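Local coordinates for protein type II restriction enzyme MspI (Moraxella sp., PDB 1SA3) that cleaves double-stranded DNA as a type II restriction endonuclease, recognising the palindromic sequence 5'-CCGG-3' and cutting after its first cytosine, at residues Asp40-Lys43 against Ser47-Lys50; Asn52-Ala55 against Glu59-Ile62; Ala191-Gly196 against Asn221-Val226; Arg206-Val209 against Tyr214-Val217. One frame throughout, in Å; residues are numbered along the deposited sequence.

Overall arrangement
From the N terminus, the chain first meets contact 1, which closes the short turn between helix 23-41 and helix 45-51. Contact 2 follows directly and closes the next short loop, from the end of helix 45-51 onto helix 57-69; Ile41 packs on Glu59 and Ile62, so the two touch. Contact 3 closes a longer loop, linking the segment after helix 179-188 to the start of helix 222-234. Nested within that loop is contact 4, the hairpin of strands 203-210 and 213-221 at one side of the mixed sheet. Ile62 rests on Tyr214, Val217 and Phe207, tying the N-terminal helices to the hairpin, while Tyr225 of contact 3 touches Arg206 of contact 4.

Contact 1: Asp40-Lys43 against Ser47-Lys50; sequences DIFK and SLKK
Asp40 O and Ser47 OG share a single water, which donates to both at 2.8 Å and so bridges the two helices. The carbonyl oxygen is gripped from a second direction by its own chain, through a weak bond from Lys43 N to Asp40 O (3.3 Å), as the helix comes to its end. Ser47 OG can accept from the water because it stands beside the backbone N and anti to the carbonyl carbon (chi1 -66°). Ser47 CB comes to 3.6 Å from Asp40 O and to 3.7 Å from Ile41 O, packing the first carbon of the side chain over two successive carbonyls. On the flank, Lys43 CB lies 4.0 Å from Ser47 OG, while the amine of the lysine leads away.

The contact is a short turn between two consecutive helices: helix 23-41, which carries the sodium ligand Glu35, stops just before Phe42, and helix 45-51 starts almost at once. Asp44, directly ahead of the second helix, accepts from Ser47 N, as an N-cap residue does.

The apolar half lies on the buried side. Leu48, with CG anti to the backbone N (chi1 -178°), swings CD1 toward the Phe42 ring, reaching CE2 at 3.7 Å in an oblique approach, and Leu48 CD2 follows, 4.1 Å from Phe42 CD2. Phe42 also packs against Leu66 of helix 57-69 and Ile102 and Phe104 of strand 100-106, and its carbonyl forms a weak hydrogen bond with Ser82 of strand 77-84.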
loop_
_atom_site.group_PDB
_atom_site.type_symbol
_atom_site.label_atom_id
_atom_site.label_comp_id
_atom_site.label_asym_id
_atom_site.label_seq_id
_atom_site.Cartn_x
_atom_site.Cartn_y
_atom_site.Cartn_z
ATOM N N ASP E 40 12.171 -3.225 12.751
ATOM C CA ASP E 40 12.666 -3.535 14.087
ATOM C C ASP E 40 11.811 -4.570 14.814
ATOM O O ASP E 40 12.335 -5.419 15.534
ATOM C CB ASP E 40 12.766 -2.258 14.929
ATOM C CG ASP E 40 13.975 -1.410 14.561
ATOM O OD1 ASP E 40 14.798 -1.867 13.739
ATOM O OD2 ASP E 40 14.100 -0.288 15.100
ATOM N N ILE E 41 10.496 -4.504 14.636
ATOM C CA ILE E 41 9.621 -5.468 15.284
ATOM C C ILE E 41 9.947 -6.870 14.760
ATOM O O ILE E 41 9.925 -7.840 15.520
ATOM C CB ILE E 41 8.127 -5.137 15.028
ATOM C CG1 ILE E 41 7.736 -3.875 15.798
ATOM C CG2 ILE E 41 7.244 -6.313 15.449
ATOM C CD1 ILE E 41 6.349 -3.339 15.467
ATOM N N PHE E 42 10.276 -6.960 13.470
ATOM C CA PHE E 42 10.604 -8.233 12.828
ATOM C C PHE E 42 12.080 -8.367 12.462
ATOM O O PHE E 42 12.428 -9.032 11.485
ATOM C CB PHE E 42 9.755 -8.416 11.557
ATOM C CG PHE E 42 8.287 -8.612 11.831
ATOM C CD1 PHE E 42 7.466 -7.524 12.106
ATOM C CD2 PHE E 42 7.737 -9.892 11.857
ATOM C CE1 PHE E 42 6.121 -7.700 12.404
ATOM C CE2 PHE E 42 6.387 -10.089 12.155
ATOM C CZ PHE E 42 5.574 -8.991 12.431
ATOM N N LYS E 43 12.947 -7.752 13.258
ATOM C CA LYS E 43 14.386 -7.775 13.006
ATOM C C LYS E 43 14.989 -9.166 13.132
ATOM O O LYS E 43 15.813 -9.567 12.310
ATOM C CB LYS E 43 15.095 -6.819 13.974
ATOM C CG LYS E 43 16.571 -6.620 13.679
ATOM C CD LYS E 43 17.198 -5.688 14.705
ATOM C CE LYS E 43 18.582 -5.244 14.263
ATOM N NZ LYS E 43 18.511 -4.512 12.968
ATOM N N SER E 47 13.471 -10.455 18.694
ATOM C CA SER E 47 12.586 -9.288 18.689
ATOM C C SER E 47 11.128 -9.688 18.511
ATOM O O SER E 47 10.251 -9.205 19.218
ATOM C CB SER E 47 12.978 -8.324 17.560
ATOM O OG SER E 47 14.262 -7.759 17.775
ATOM N N LEU E 48 10.862 -10.570 17.554
ATOM C CA LEU E 48 9.488 -10.984 17.312
ATOM C C LEU E 48 8.872 -11.658 18.532
ATOM O O LEU E 48 7.738 -11.355 18.899
ATOM C CB LEU E 48 9.416 -11.915 16.096
ATOM C CG LEU E 48 8.006 -12.376 15.708
ATOM C CD1 LEU E 48 7.069 -11.181 15.573
ATOM C CD2 LEU E 48 8.090 -13.139 14.389
ATOM N N LYS E 49 9.599 -12.571 19.164
ATOM C CA LYS E 49 9.055 -13.233 20.350
ATOM C C LYS E 49 8.833 -12.209 21.470
ATOM O O LYS E 49 7.872 -12.296 22.240
ATOM C CB LYS E 49 10.010 -14.320 20.838
ATOM C CG LYS E 49 10.131 -15.514 19.915
ATOM C CD LYS E 49 11.053 -16.555 20.541
ATOM C CE LYS E 49 11.033 -17.860 19.772
ATOM N NZ LYS E 49 11.774 -18.920 20.508
ATOM N N LYS E 50 9.727 -11.234 21.548
ATOM C CA LYS E 50 9.627 -10.185 22.561
ATOM C C LYS E 50 8.377 -9.322 22.373
ATOM O O LYS E 50 7.588 -9.134 23.304
ATOM C CB LYS E 50 10.873 -9.288 22.498
ATOM C CG LYS E 50 10.818 -8.008 23.345
ATOM C CD LYS E 50 12.039 -7.120 23.065
ATOM C CE LYS E 50 12.063 -5.855 23.932
ATOM N NZ LYS E 50 12.353 -6.143 25.377
HETATM O O HOH W 1 14.424 -4.968 17.359
#

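Contact 2: Asn52-Ala55 against Glu59-Ile62; sequences NTNA and EKDI
Asn52 and Lys60 bring their backbones within 4.1 Å, CA to CA, where the chain leaves helix 45-51 and passes in non-helical form across the flank of helix 57-69. Lys60 carries nearly all of the contact. Its side chain is extended throughout, with CG anti to the backbone N (chi1 -176°), and the methylene groups run along the backbone of the loop. Lys60 CB lies 3.6 Å from Thr53 O, its CG lies 3.7 Å from Asn52 C, and Lys60 CD sits 3.8 Å from Thr53 C. Beyond that the chain reaches the side chain of Asn54, at the surface. This is therefore mainly van der Waals packing of the lysine methylenes against peptide groups, with the charged end carried outward along the loop.

Asn52 turns its amide back to the helix, and OD1 comes to 4.0 Å from Lys60 CG. The same oxygen is hydrogen-bonded to the hydroxyls of Ser63 and Ser64, so two groups hold the amide. Thr53 OG1 is bonded back to Lys50 O, in the last turn of helix 45-51.

The loop thus joins two successive helices at the surface, while the other side of helix 57-69 faces inward: Ile62 packs on Tyr37, Ile38 and Ile41 of helix 23-41 and on Tyr214 and Val217 of strand 213-221.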
loop_
_atom_site.group_PDB
_atom_site.type_symbol
_atom_site.label_atom_id
_atom_site.label_comp_id
_atom_site.label_asym_id
_atom_site.label_seq_id
_atom_site.Cartn_x
_atom_site.Cartn_y
_atom_site.Cartn_z
ATOM N N ASN E 52 5.611 -9.836 20.490
ATOM C CA ASN E 52 4.305 -10.466 20.401
ATOM C C ASN E 52 3.882 -10.959 21.784
ATOM O O ASN E 52 3.441 -12.096 21.940
ATOM C CB ASN E 52 4.333 -11.641 19.424
ATOM C CG ASN E 52 2.954 -11.969 18.895
ATOM O OD1 ASN E 52 2.411 -11.242 18.057
ATOM N ND2 ASN E 52 2.367 -13.047 19.396
ATOM N N THR E 53 4.040 -10.105 22.790
ATOM C CA THR E 53 3.665 -10.461 24.155
ATOM C C THR E 53 2.859 -9.328 24.763
ATOM O O THR E 53 2.945 -8.184 24.314
ATOM C CB THR E 53 4.898 -10.696 25.051
ATOM O OG1 THR E 53 5.549 -9.442 25.311
ATOM C CG2 THR E 53 5.870 -11.648 24.376
ATOM N N ASN E 54 2.079 -9.654 25.788
ATOM C CA ASN E 54 1.257 -8.667 26.471
ATOM C C ASN E 54 2.105 -7.610 27.170
ATOM O O ASN E 54 1.568 -6.658 27.735
ATOM C CB ASN E 54 0.353 -9.361 27.489
ATOM C CG ASN E 54 -0.729 -10.191 26.834
ATOM O OD1 ASN E 54 -1.378 -11.006 27.488
ATOM N ND2 ASN E 54 -0.939 -9.980 25.537
ATOM N N ALA E 55 3.424 -7.785 27.144
ATOM C CA ALA E 55 4.327 -6.814 27.750
ATOM C C ALA E 55 4.487 -5.604 26.818
ATOM O O ALA E 55 4.926 -4.530 27.244
ATOM C CB ALA E 55 5.681 -7.450 28.024
ATOM N N GLU E 59 3.059 -3.223 19.992
ATOM C CA GLU E 59 3.817 -4.001 19.024
ATOM C C GLU E 59 3.200 -5.386 18.840
ATOM O O GLU E 59 3.345 -6.002 17.784
ATOM C CB GLU E 59 5.286 -4.115 19.445
ATOM C CG GLU E 59 6.081 -2.827 19.225
ATOM C CD GLU E 59 5.839 -1.772 20.303
ATOM O OE1 GLU E 59 5.961 -0.566 19.999
ATOM O OE2 GLU E 59 5.543 -2.144 21.457
ATOM N N LYS E 60 2.511 -5.880 19.866
ATOM C CA LYS E 60 1.868 -7.187 19.756
ATOM C C LYS E 60 0.710 -7.068 18.769
ATOM O O LYS E 60 0.490 -7.960 17.950
ATOM C CB LYS E 60 1.330 -7.677 21.102
ATOM C CG LYS E 60 0.736 -9.084 21.003
ATOM C CD LYS E 60 0.019 -9.537 22.272
ATOM C CE LYS E 60 -0.537 -10.956 22.090
ATOM N NZ LYS E 60 -1.418 -11.396 23.199
ATOM N N ASP E 61 -0.028 -5.962 18.846
ATOM C CA ASP E 61 -1.151 -5.742 17.935
ATOM C C ASP E 61 -0.638 -5.665 16.500
ATOM O O ASP E 61 -1.220 -6.250 15.596
ATOM C CB ASP E 61 -1.895 -4.444 18.276
ATOM C CG ASP E 61 -3.048 -4.160 17.317
ATOM O OD1 ASP E 61 -3.936 -5.029 17.167
ATOM O OD2 ASP E 61 -3.079 -3.066 16.704
ATOM N N ILE E 62 0.458 -4.939 16.305
ATOM C CA ILE E 62 1.061 -4.778 14.981
ATOM C C ILE E 62 1.577 -6.112 14.442
ATOM O O ILE E 62 1.227 -6.518 13.325
ATOM C CB ILE E 62 2.216 -3.755 15.043
ATOM C CG1 ILE E 62 1.648 -2.380 15.426
ATOM C CG2 ILE E 62 2.963 -3.713 13.703
ATOM C CD1 ILE E 62 2.722 -1.336 15.798
#

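Contact 3: Ala191-Gly196 against Asn221-Val226; sequences AEKSEG and NIDDYV
Lys193 and Asp223 meet with their side chains crossing at about a right angle, the lysine reaching across the carboxylate with its last two atoms. The lysine is extended beyond CG, and its first torsion (chi1 -59°) sets CG beside the backbone N, from where the straight chain spans the gap to the helix; the nearest CA atoms, those of Lys193 and Ile222, remain 8.2 Å apart. Lys193 NZ forms a salt bridge with Asp223 OD2 at 3.1 Å, though as a hydrogen bond this is weak, and it lies equally near OD1 (3.1 Å). The ammonium group therefore straddles the two oxygens. Lys193 CE also comes to 3.1 Å from Asp223 OD1, laying the end of the aliphatic chain against the carboxylate. OD1 has a stronger partner in Arg184, which forms a salt bridge with it, so Asp223 is shared by two cations, an environment that would probably help to keep it ionised.

Asp223 belongs to the first turn of helix 222-234, which is capped by Asn221. Asn221 OD1 accepts from Asp224 N at 2.7 Å, in a nearly straight bond (171° at the hydrogen), the classic N-cap interaction. Asn221 ND2 bonds weakly to Asp224 OD2 (3.2 Å) and also donates to Ala69 O.

The pair lies at the surface, tying the loop between helix 179-188 and strand 203-210 to helix 222-234. Beneath it, Ile222 packs on Arg184 and Thr188 of helix 179-188 and on Leu204 of strand 203-210.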
loop_
_atom_site.group_PDB
_atom_site.type_symbol
_atom_site.label_atom_id
_atom_site.label_comp_id
_atom_site.label_asym_id
_atom_site.label_seq_id
_atom_site.Cartn_x
_atom_site.Cartn_y
_atom_site.Cartn_z
ATOM N N ALA E 191 -1.142 -7.537 -12.692
ATOM C CA ALA E 191 -2.589 -7.752 -12.763
ATOM C C ALA E 191 -3.046 -9.052 -12.123
ATOM O O ALA E 191 -4.121 -9.105 -11.537
ATOM C CB ALA E 191 -3.061 -7.696 -14.216
ATOM N N GLU E 192 -2.242 -10.098 -12.246
ATOM C CA GLU E 192 -2.586 -11.390 -11.665
ATOM C C GLU E 192 -1.916 -11.523 -10.311
ATOM O O GLU E 192 -1.005 -10.760 -9.993
ATOM C CB GLU E 192 -2.141 -12.526 -12.590
ATOM C CG GLU E 192 -2.917 -12.576 -13.898
ATOM C CD GLU E 192 -4.409 -12.792 -13.680
ATOM O OE1 GLU E 192 -4.771 -13.812 -13.059
ATOM O OE2 GLU E 192 -5.219 -11.949 -14.129
ATOM N N LYS E 193 -2.371 -12.492 -9.522
ATOM C CA LYS E 193 -1.840 -12.708 -8.184
ATOM C C LYS E 193 -0.366 -13.072 -8.159
ATOM O O LYS E 193 0.136 -13.777 -9.032
ATOM C CB LYS E 193 -2.652 -13.783 -7.457
ATOM C CG LYS E 193 -4.131 -13.438 -7.324
ATOM C CD LYS E 193 -4.860 -14.417 -6.411
ATOM C CE LYS E 193 -6.324 -14.024 -6.240
ATOM N NZ LYS E 193 -7.013 -14.848 -5.214
ATOM N N SER E 194 0.323 -12.572 -7.141
ATOM C CA SER E 194 1.744 -12.821 -6.952
ATOM C C SER E 194 1.961 -13.142 -5.476
ATOM O O SER E 194 1.198 -12.689 -4.627
ATOM C CB SER E 194 2.545 -11.570 -7.343
ATOM O OG SER E 194 3.911 -11.678 -6.973
ATOM N N GLU E 195 2.979 -13.939 -5.170
ATOM C CA GLU E 195 3.275 -14.281 -3.777
ATOM C C GLU E 195 4.761 -14.561 -3.641
ATOM O O GLU E 195 5.335 -15.326 -4.426
ATOM C CB GLU E 195 2.485 -15.516 -3.316
ATOM C CG GLU E 195 2.513 -15.740 -1.798
ATOM C CD GLU E 195 2.079 -17.143 -1.378
ATOM O OE1 GLU E 195 2.951 -18.032 -1.237
ATOM O OE2 GLU E 195 0.861 -17.355 -1.191
ATOM N N GLY E 196 5.388 -13.920 -2.659
ATOM C CA GLY E 196 6.807 -14.124 -2.427
ATOM C C GLY E 196 7.742 -13.562 -3.482
ATOM O O GLY E 196 8.941 -13.842 -3.461
ATOM N N ASN E 221 -3.557 -8.408 3.196
ATOM C CA ASN E 221 -2.884 -9.122 2.111
ATOM C C ASN E 221 -3.598 -8.591 0.851
ATOM O O ASN E 221 -4.672 -7.974 0.954
ATOM C CB ASN E 221 -3.026 -10.657 2.239
ATOM C CG ASN E 221 -4.476 -11.124 2.332
ATOM O OD1 ASN E 221 -5.300 -10.820 1.471
ATOM N ND2 ASN E 221 -4.783 -11.878 3.380
ATOM N N ILE E 222 -3.025 -8.817 -0.326
ATOM C CA ILE E 222 -3.622 -8.285 -1.545
ATOM C C ILE E 222 -5.039 -8.781 -1.818
ATOM O O ILE E 222 -5.904 -7.990 -2.194
ATOM C CB ILE E 222 -2.722 -8.554 -2.774
ATOM C CG1 ILE E 222 -1.306 -8.031 -2.504
ATOM C CG2 ILE E 222 -3.281 -7.848 -4.002
ATOM C CD1 ILE E 222 -1.251 -6.558 -2.086
ATOM N N ASP E 223 -5.287 -10.077 -1.632
ATOM C CA ASP E 223 -6.630 -10.611 -1.868
ATOM C C ASP E 223 -7.684 -9.845 -1.079
ATOM O O ASP E 223 -8.692 -9.415 -1.640
ATOM C CB ASP E 223 -6.709 -12.099 -1.494
ATOM C CG ASP E 223 -6.093 -13.005 -2.545
ATOM O OD1 ASP E 223 -5.673 -12.500 -3.610
ATOM O OD2 ASP E 223 -6.031 -14.226 -2.299
ATOM N N ASP E 224 -7.452 -9.668 0.221
ATOM C CA ASP E 224 -8.409 -8.963 1.068
ATOM C C ASP E 224 -8.558 -7.496 0.705
ATOM O O ASP E 224 -9.669 -6.948 0.742
ATOM C CB ASP E 224 -8.022 -9.089 2.540
ATOM C CG ASP E 224 -8.139 -10.510 3.048
ATOM O OD1 ASP E 224 -8.730 -11.347 2.342
ATOM O OD2 ASP E 224 -7.649 -10.793 4.155
ATOM N N TYR E 225 -7.450 -6.850 0.357
ATOM C CA TYR E 225 -7.513 -5.443 -0.013
ATOM C C TYR E 225 -8.420 -5.300 -1.236
ATOM O O TYR E 225 -9.288 -4.424 -1.283
ATOM C CB TYR E 225 -6.118 -4.910 -0.349
ATOM C CG TYR E 225 -6.122 -3.469 -0.812
ATOM C CD1 TYR E 225 -6.172 -2.415 0.109
ATOM C CD2 TYR E 225 -6.090 -3.154 -2.175
ATOM C CE1 TYR E 225 -6.185 -1.085 -0.315
ATOM C CE2 TYR E 225 -6.103 -1.827 -2.607
ATOM C CZ TYR E 225 -6.150 -0.798 -1.674
ATOM O OH TYR E 225 -6.145 0.516 -2.100
ATOM N N VAL E 226 -8.208 -6.167 -2.224
ATOM C CA VAL E 226 -9.011 -6.138 -3.445
ATOM C C VAL E 226 -10.490 -6.348 -3.111
ATOM O O VAL E 226 -11.349 -5.603 -3.576
ATOM C CB VAL E 226 -8.547 -7.226 -4.445
ATOM C CG1 VAL E 226 -9.524 -7.318 -5.627
ATOM C CG2 VAL E 226 -7.145 -6.899 -4.952
#

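Contact 4: Arg206-Val209 against Tyr214-Val217; sequences RFQV and YVDV
Phe207 pairs with Val217 and Gln208 with Asp216 in an antiparallel beta hairpin, interrupted by a classic beta bulge in which Val215 and Asp216 both face Gln208. The hairpin belongs to the mixed sheet of this PDDEXK-clan nuclease, and strand 203-210 also bonds to Ser121 and Lys119 of strand 111-121.

Among the backbone hydrogen bonds, Gln208 N donates to Asp216 O at 2.8 Å. Gln208 O takes two donors, Val215 N at 2.8 Å and, weakly, Asp216 N at 3.5 Å; this doubling is the mark of the bulge.

Of the polar side chains, Gln208 extends along its own side of the sheet, where Gln208 OE1 rests 3.4 Å from Val215 CG1, while the neighbouring Asp216 carboxylate is salt-bridged to Lys65.

The apolar contacts lie on the opposite face, covered by helices 23-41 and 57-69. Tyr214 CE1 meets Phe207 CD2 at 3.6 Å, each ring touching the other at its edge, near its plane. Val217 covers one face of the phenylalanine: with CG2 anti to the backbone N, this methyl stands 3.9 Å from the ring centroid, 18° off the normal, in a CH-pi contact.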
loop_
_atom_site.group_PDB
_atom_site.type_symbol
_atom_site.label_atom_id
_atom_site.label_comp_id
_atom_site.label_asym_id
_atom_site.label_seq_id
_atom_site.Cartn_x
_atom_site.Cartn_y
_atom_site.Cartn_z
ATOM N N ARG E 206 -0.695 0.039 6.484
ATOM C CA ARG E 206 -1.089 1.438 6.568
ATOM C C ARG E 206 -1.157 1.925 8.011
ATOM O O ARG E 206 -2.043 1.523 8.768
ATOM C CB ARG E 206 -2.457 1.646 5.913
ATOM C CG ARG E 206 -2.528 1.262 4.443
ATOM C CD ARG E 206 -1.649 2.154 3.583
ATOM N NE ARG E 206 -1.782 1.827 2.166
ATOM C CZ ARG E 206 -2.905 1.970 1.468
ATOM N NH1 ARG E 206 -3.999 2.440 2.053
ATOM N NH2 ARG E 206 -2.938 1.638 0.186
ATOM N N PHE E 207 -0.216 2.783 8.386
ATOM C CA PHE E 207 -0.190 3.355 9.728
ATOM C C PHE E 207 -1.028 4.623 9.724
ATOM O O PHE E 207 -0.853 5.490 8.861
ATOM C CB PHE E 207 1.232 3.730 10.142
ATOM C CG PHE E 207 2.074 2.569 10.550
ATOM C CD1 PHE E 207 2.992 2.018 9.667
ATOM C CD2 PHE E 207 1.957 2.029 11.821
ATOM C CE1 PHE E 207 3.786 0.934 10.055
ATOM C CE2 PHE E 207 2.743 0.953 12.220
ATOM C CZ PHE E 207 3.659 0.405 11.332
ATOM N N GLN E 208 -1.958 4.715 10.664
ATOM C CA GLN E 208 -2.769 5.911 10.778
ATOM C C GLN E 208 -2.018 6.779 11.787
ATOM O O GLN E 208 -1.856 6.408 12.952
ATOM C CB GLN E 208 -4.163 5.579 11.294
ATOM C CG GLN E 208 -5.055 6.802 11.393
ATOM C CD GLN E 208 -6.473 6.438 11.767
ATOM O OE1 GLN E 208 -6.698 5.638 12.680
ATOM N NE2 GLN E 208 -7.438 7.027 11.074
ATOM N N VAL E 209 -1.550 7.928 11.318
ATOM C CA VAL E 209 -0.783 8.842 12.148
ATOM C C VAL E 209 -1.407 10.223 12.087
ATOM O O VAL E 209 -1.520 10.813 11.010
ATOM C CB VAL E 209 0.666 8.923 11.649
ATOM C CG1 VAL E 209 1.463 9.871 12.515
ATOM C CG2 VAL E 209 1.293 7.530 11.661
ATOM N N TYR E 214 1.189 8.028 16.512
ATOM C CA TYR E 214 0.583 6.752 16.141
ATOM C C TYR E 214 -0.862 6.660 16.624
ATOM O O TYR E 214 -1.171 7.031 17.759
ATOM C CB TYR E 214 1.376 5.602 16.770
ATOM C CG TYR E 214 0.795 4.228 16.510
ATOM C CD1 TYR E 214 1.138 3.512 15.362
ATOM C CD2 TYR E 214 -0.087 3.637 17.416
ATOM C CE1 TYR E 214 0.626 2.243 15.124
ATOM C CE2 TYR E 214 -0.608 2.358 17.186
ATOM C CZ TYR E 214 -0.242 1.669 16.035
ATOM O OH TYR E 214 -0.721 0.394 15.793
ATOM N N VAL E 215 -1.750 6.173 15.766
ATOM C CA VAL E 215 -3.137 5.997 16.153
ATOM C C VAL E 215 -3.481 4.516 16.066
ATOM O O VAL E 215 -3.967 3.934 17.029
ATOM C CB VAL E 215 -4.085 6.796 15.259
ATOM C CG1 VAL E 215 -5.530 6.553 15.686
ATOM C CG2 VAL E 215 -3.749 8.282 15.364
ATOM N N ASP E 216 -3.201 3.903 14.919
ATOM C CA ASP E 216 -3.489 2.484 14.724
ATOM C C ASP E 216 -2.782 2.033 13.444
ATOM O O ASP E 216 -2.097 2.820 12.788
ATOM C CB ASP E 216 -5.002 2.281 14.561
ATOM C CG ASP E 216 -5.451 0.861 14.879
ATOM O OD1 ASP E 216 -4.590 -0.004 15.122
ATOM O OD2 ASP E 216 -6.678 0.613 14.887
ATOM N N VAL E 217 -2.943 0.765 13.098
ATOM C CA VAL E 217 -2.353 0.254 11.872
ATOM C C VAL E 217 -3.319 -0.748 11.261
ATOM O O VAL E 217 -4.085 -1.403 11.967
ATOM C CB VAL E 217 -1.002 -0.451 12.126
ATOM C CG1 VAL E 217 -1.226 -1.757 12.886
ATOM C CG2 VAL E 217 -0.297 -0.731 10.772
#